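Local atomic coordinates of chitinase (Paenibacillus sp. FPU-7, PDB entry 5GZT), a protein that probably hydrolyses chitin and chitodextrins at internal beta-1,4 linkages between N-acetylglucosamine units. Residues L432-R437 and T473-Y478. Sequence-based numbering, arbitrary orientation.
Sequences LLKLLR and TPYLDY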
ATOM      1  N   LEU B 432      13.630   1.205  21.356  1.00 37.45           N
ATOM      2  CA  LEU B 432      14.137   1.561  20.031  1.00 37.47           C
ATOM      3  C   LEU B 432      13.103   2.307  19.215  1.00 35.95           C
ATOM      4  O   LEU B 432      13.384   3.323  18.559  1.00 34.63           O
ATOM      5  CB  LEU B 432      14.666   0.288  19.309  1.00 40.44           C
ATOM      6  CG  LEU B 432      15.046   0.367  17.845  1.00 42.94           C
ATOM      7  CD1 LEU B 432      16.017   1.505  17.515  1.00 48.80           C
ATOM      8  CD2 LEU B 432      15.641  -0.994  17.489  1.00 45.63           C
ATOM      9  N   LEU B 433      11.874   1.797  19.253  1.00 42.52           N
ATOM     10  CA  LEU B 433      10.783   2.437  18.493  1.00 39.61           C
ATOM     11  C   LEU B 433      10.481   3.827  19.024  1.00 31.79           C
ATOM     12  O   LEU B 433      10.261   4.790  18.262  1.00 32.63           O
ATOM     13  CB  LEU B 433       9.534   1.533  18.514  1.00 36.06           C
ATOM     14  CG  LEU B 433       9.655   0.265  17.641  1.00 35.48           C
ATOM     15  CD1 LEU B 433       8.489  -0.656  17.926  1.00 34.56           C
ATOM     16  CD2 LEU B 433       9.735   0.588  16.167  1.00 34.82           C
ATOM     17  N   LYS B 434      10.409   3.913  20.338  1.00 37.46           N
ATOM     18  CA  LYS B 434      10.259   5.239  21.006  1.00 39.86           C
ATOM     19  C   LYS B 434      11.283   6.259  20.507  1.00 36.44           C
ATOM     20  O   LYS B 434      10.960   7.385  20.013  1.00 36.18           O
ATOM     21  CB  LYS B 434      10.424   4.998  22.498  1.00 45.97           C
ATOM     22  CG  LYS B 434      10.243   6.225  23.375  1.00 52.12           C
ATOM     23  CD  LYS B 434      10.257   5.773  24.835  1.00 59.18           C
ATOM     24  CE  LYS B 434       9.930   6.912  25.793  1.00 63.03           C
ATOM     25  NZ  LYS B 434      10.907   8.012  25.638  1.00 61.97           N
ATOM     26  N   LEU B 435      12.547   5.843  20.585  1.00 38.74           N
ATOM     27  CA  LEU B 435      13.618   6.700  20.150  1.00 37.21           C
ATOM     28  C   LEU B 435      13.430   7.195  18.740  1.00 44.56           C
ATOM     29  O   LEU B 435      13.530   8.395  18.467  1.00 46.36           O
ATOM     30  CB  LEU B 435      14.957   6.004  20.309  1.00 42.89           C
ATOM     31  CG  LEU B 435      16.209   6.837  19.986  1.00 44.22           C
ATOM     32  CD1 LEU B 435      16.260   8.189  20.723  1.00 48.97           C
ATOM     33  CD2 LEU B 435      17.414   5.974  20.321  1.00 47.71           C
ATOM     34  N   LEU B 436      13.103   6.286  17.827  1.00 43.67           N
ATOM     35  CA  LEU B 436      13.042   6.639  16.400  1.00 39.43           C
ATOM     36  C   LEU B 436      11.933   7.617  16.155  1.00 32.05           C
ATOM     37  O   LEU B 436      12.006   8.549  15.288  1.00 33.61           O
ATOM     38  CB  LEU B 436      12.783   5.349  15.552  1.00 43.61           C
ATOM     39  CG  LEU B 436      13.970   4.407  15.377  1.00 40.77           C
ATOM     40  CD1 LEU B 436      13.475   3.003  15.066  1.00 45.64           C
ATOM     41  CD2 LEU B 436      14.860   4.951  14.290  1.00 35.00           C
ATOM     42  N   ARG B 437      10.830   7.325  16.825  1.00 35.75           N
ATOM     43  CA  ARG B 437       9.686   8.250  16.735  1.00 40.16           C
ATOM     44  C   ARG B 437      10.150   9.673  17.248  1.00 38.18           C
ATOM     45  O   ARG B 437       9.938  10.711  16.580  1.00 37.75           O
ATOM     46  CB  ARG B 437       8.532   7.719  17.585  1.00 42.69           C
ATOM     47  CG  ARG B 437       7.132   8.221  17.261  1.00 41.12           C
ATOM     48  CD  ARG B 437       7.039   9.323  16.244  1.00 43.75           C
ATOM     49  NE  ARG B 437       6.576   8.895  14.966  1.00 45.53           N
ATOM     50  CZ  ARG B 437       6.791   9.503  13.796  1.00 47.63           C
ATOM     51  NH1 ARG B 437       7.565  10.562  13.645  1.00 49.60           N
ATOM     52  NH2 ARG B 437       6.254   8.959  12.712  1.00 58.99           N
ATOM     53  N   THR B 473       2.471   0.472  19.987  1.00 32.82           N
ATOM     54  CA  THR B 473       1.515   0.968  18.985  1.00 32.18           C
ATOM     55  C   THR B 473       1.426   2.458  18.910  1.00 34.62           C
ATOM     56  O   THR B 473       1.285   3.014  17.802  1.00 37.57           O
ATOM     57  CB  THR B 473       0.107   0.305  19.175  1.00 34.68           C
ATOM     58  OG1 THR B 473       0.198  -1.090  18.864  1.00 37.68           O
ATOM     59  CG2 THR B 473      -0.876   0.845  18.256  1.00 37.36           C
ATOM     60  N   PRO B 474       1.511   3.170  20.075  1.00 34.44           N
ATOM     61  CA  PRO B 474       1.521   4.633  19.938  1.00 32.43           C
ATOM     62  C   PRO B 474       2.679   5.216  19.156  1.00 31.30           C
ATOM     63  O   PRO B 474       2.545   6.268  18.542  1.00 33.74           O
ATOM     64  CB  PRO B 474       1.543   5.119  21.392  1.00 39.03           C
ATOM     65  CG  PRO B 474       0.814   4.076  22.126  1.00 36.03           C
ATOM     66  CD  PRO B 474       1.233   2.765  21.455  1.00 35.86           C
ATOM     67  N   TYR B 475       3.802   4.529  19.085  1.00 33.72           N
ATOM     68  CA  TYR B 475       4.872   5.030  18.225  1.00 36.41           C
ATOM     69  C   TYR B 475       4.739   4.773  16.709  1.00 38.34           C
ATOM     70  O   TYR B 475       5.475   5.396  15.922  1.00 36.56           O
ATOM     71  CB  TYR B 475       6.169   4.449  18.718  1.00 39.58           C
ATOM     72  CG  TYR B 475       6.376   4.630  20.183  1.00 39.76           C
ATOM     73  CD1 TYR B 475       6.264   5.893  20.787  1.00 43.18           C
ATOM     74  CD2 TYR B 475       6.696   3.523  21.001  1.00 45.66           C
ATOM     75  CE1 TYR B 475       6.455   6.029  22.173  1.00 46.63           C
ATOM     76  CE2 TYR B 475       6.883   3.649  22.374  1.00 44.16           C
ATOM     77  CZ  TYR B 475       6.771   4.894  22.959  1.00 46.15           C
ATOM     78  OH  TYR B 475       6.993   4.956  24.327  1.00 53.91           O
ATOM     79  N   LEU B 476       3.789   3.900  16.295  1.00 38.84           N
ATOM     80  CA  LEU B 476       3.728   3.364  14.905  1.00 33.31           C
ATOM     81  C   LEU B 476       2.585   3.933  14.089  1.00 28.69           C
ATOM     82  O   LEU B 476       1.504   3.973  14.562  1.00 35.76           O
ATOM     83  CB  LEU B 476       3.611   1.828  14.987  1.00 36.25           C
ATOM     84  CG  LEU B 476       4.719   1.160  15.793  1.00 36.27           C
ATOM     85  CD1 LEU B 476       4.484  -0.313  16.005  1.00 39.94           C
ATOM     86  CD2 LEU B 476       6.087   1.377  15.179  1.00 35.59           C
ATOM     87  N   ASP B 477       2.795   4.396  12.871  1.00 28.51           N
ATOM     88  CA  ASP B 477       1.648   4.662  11.991  1.00 32.09           C
ATOM     89  C   ASP B 477       0.771   3.420  11.664  1.00 30.74           C
ATOM     90  O   ASP B 477      -0.482   3.524  11.471  1.00 34.23           O
ATOM     91  CB  ASP B 477       2.111   5.295  10.680  1.00 35.87           C
ATOM     92  CG  ASP B 477       2.731   6.690  10.881  1.00 37.45           C
ATOM     93  OD1 ASP B 477       3.889   6.702  11.358  1.00 37.35           O
ATOM     94  OD2 ASP B 477       2.068   7.709  10.503  1.00 35.86           O
ATOM     95  N   TYR B 478       1.427   2.265  11.560  1.00 30.20           N
ATOM     96  CA  TYR B 478       0.739   0.973  11.359  1.00 29.50           C
ATOM     97  C   TYR B 478       1.655  -0.180  11.572  1.00 28.94           C
ATOM     98  O   TYR B 478       2.909  -0.042  11.591  1.00 31.65           O
ATOM     99  CB  TYR B 478       0.095   0.940   9.964  1.00 28.08           C
ATOM    100  CG  TYR B 478       1.028   1.370   8.876  1.00 31.06           C
ATOM    101  CD1 TYR B 478       1.202   2.688   8.584  1.00 28.15           C
ATOM    102  CD2 TYR B 478       1.728   0.421   8.079  1.00 30.12           C
ATOM    103  CE1 TYR B 478       2.071   3.115   7.591  1.00 28.79           C
ATOM    104  CE2 TYR B 478       2.575   0.843   7.039  1.00 29.10           C
ATOM    105  CZ  TYR B 478       2.780   2.173   6.816  1.00 31.61           C
ATOM    106  OH  TYR B 478       3.599   2.616   5.799  1.00 29.16           O
TER
HETATM  107  O   HOH W   1       4.399   6.834  13.874  1.00 44.40           O
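The ring of Tyr-475 lies flat against helix 425-447 at Lys-434, joining an outer helix of a family 18 TIM barrel to the turn that leads into the barrel strand 478-481. Lys-434 CA stands 3.8 Å from the ring centroid and 2° off the ring normal, a CH-pi contact centred over one face. With CG anti to its carbonyl carbon, Tyr-475 sends the ring out along the helix surface. The aliphatic chain of Lys-434 passes obliquely across the phenol end, CD coming 3.4 Å from Tyr-475 OH; the ammonium group goes on to a salt bridge with Glu-438. Cutting Tyr-475 back to an alanine would probably leave the backbone and aliphatic chain of Lys-434 without their aromatic cover and open a gap beside the CB of Leu-433. Deeper in, Leu-433 CD2 meets Leu-476 CD2 at 3.9 Å, and both leucines also pack on Ile-455 of the neighbouring barrel strand. Arg-437 CG sits 3.5 Å from Tyr-475 O, and the bends at chi2 (-7°) and chi3 beyond it turn the guanidinium toward Asp-477. The salt bridge from Arg-437 NH2 to Asp-477 OD1 is long, 3.5 Å, with the carboxylate tilted 62° from the guanidinium plane; NH2 also bonds Tyr-451 O, while Thr-252 and Tyr-450 hold Asp-477 OD2. One water bridges the three groups: it accepts from Arg-437 NH2 and donates to Tyr-475 O at 2.7 Å and to Asp-477 OD1 at 2.6 Å.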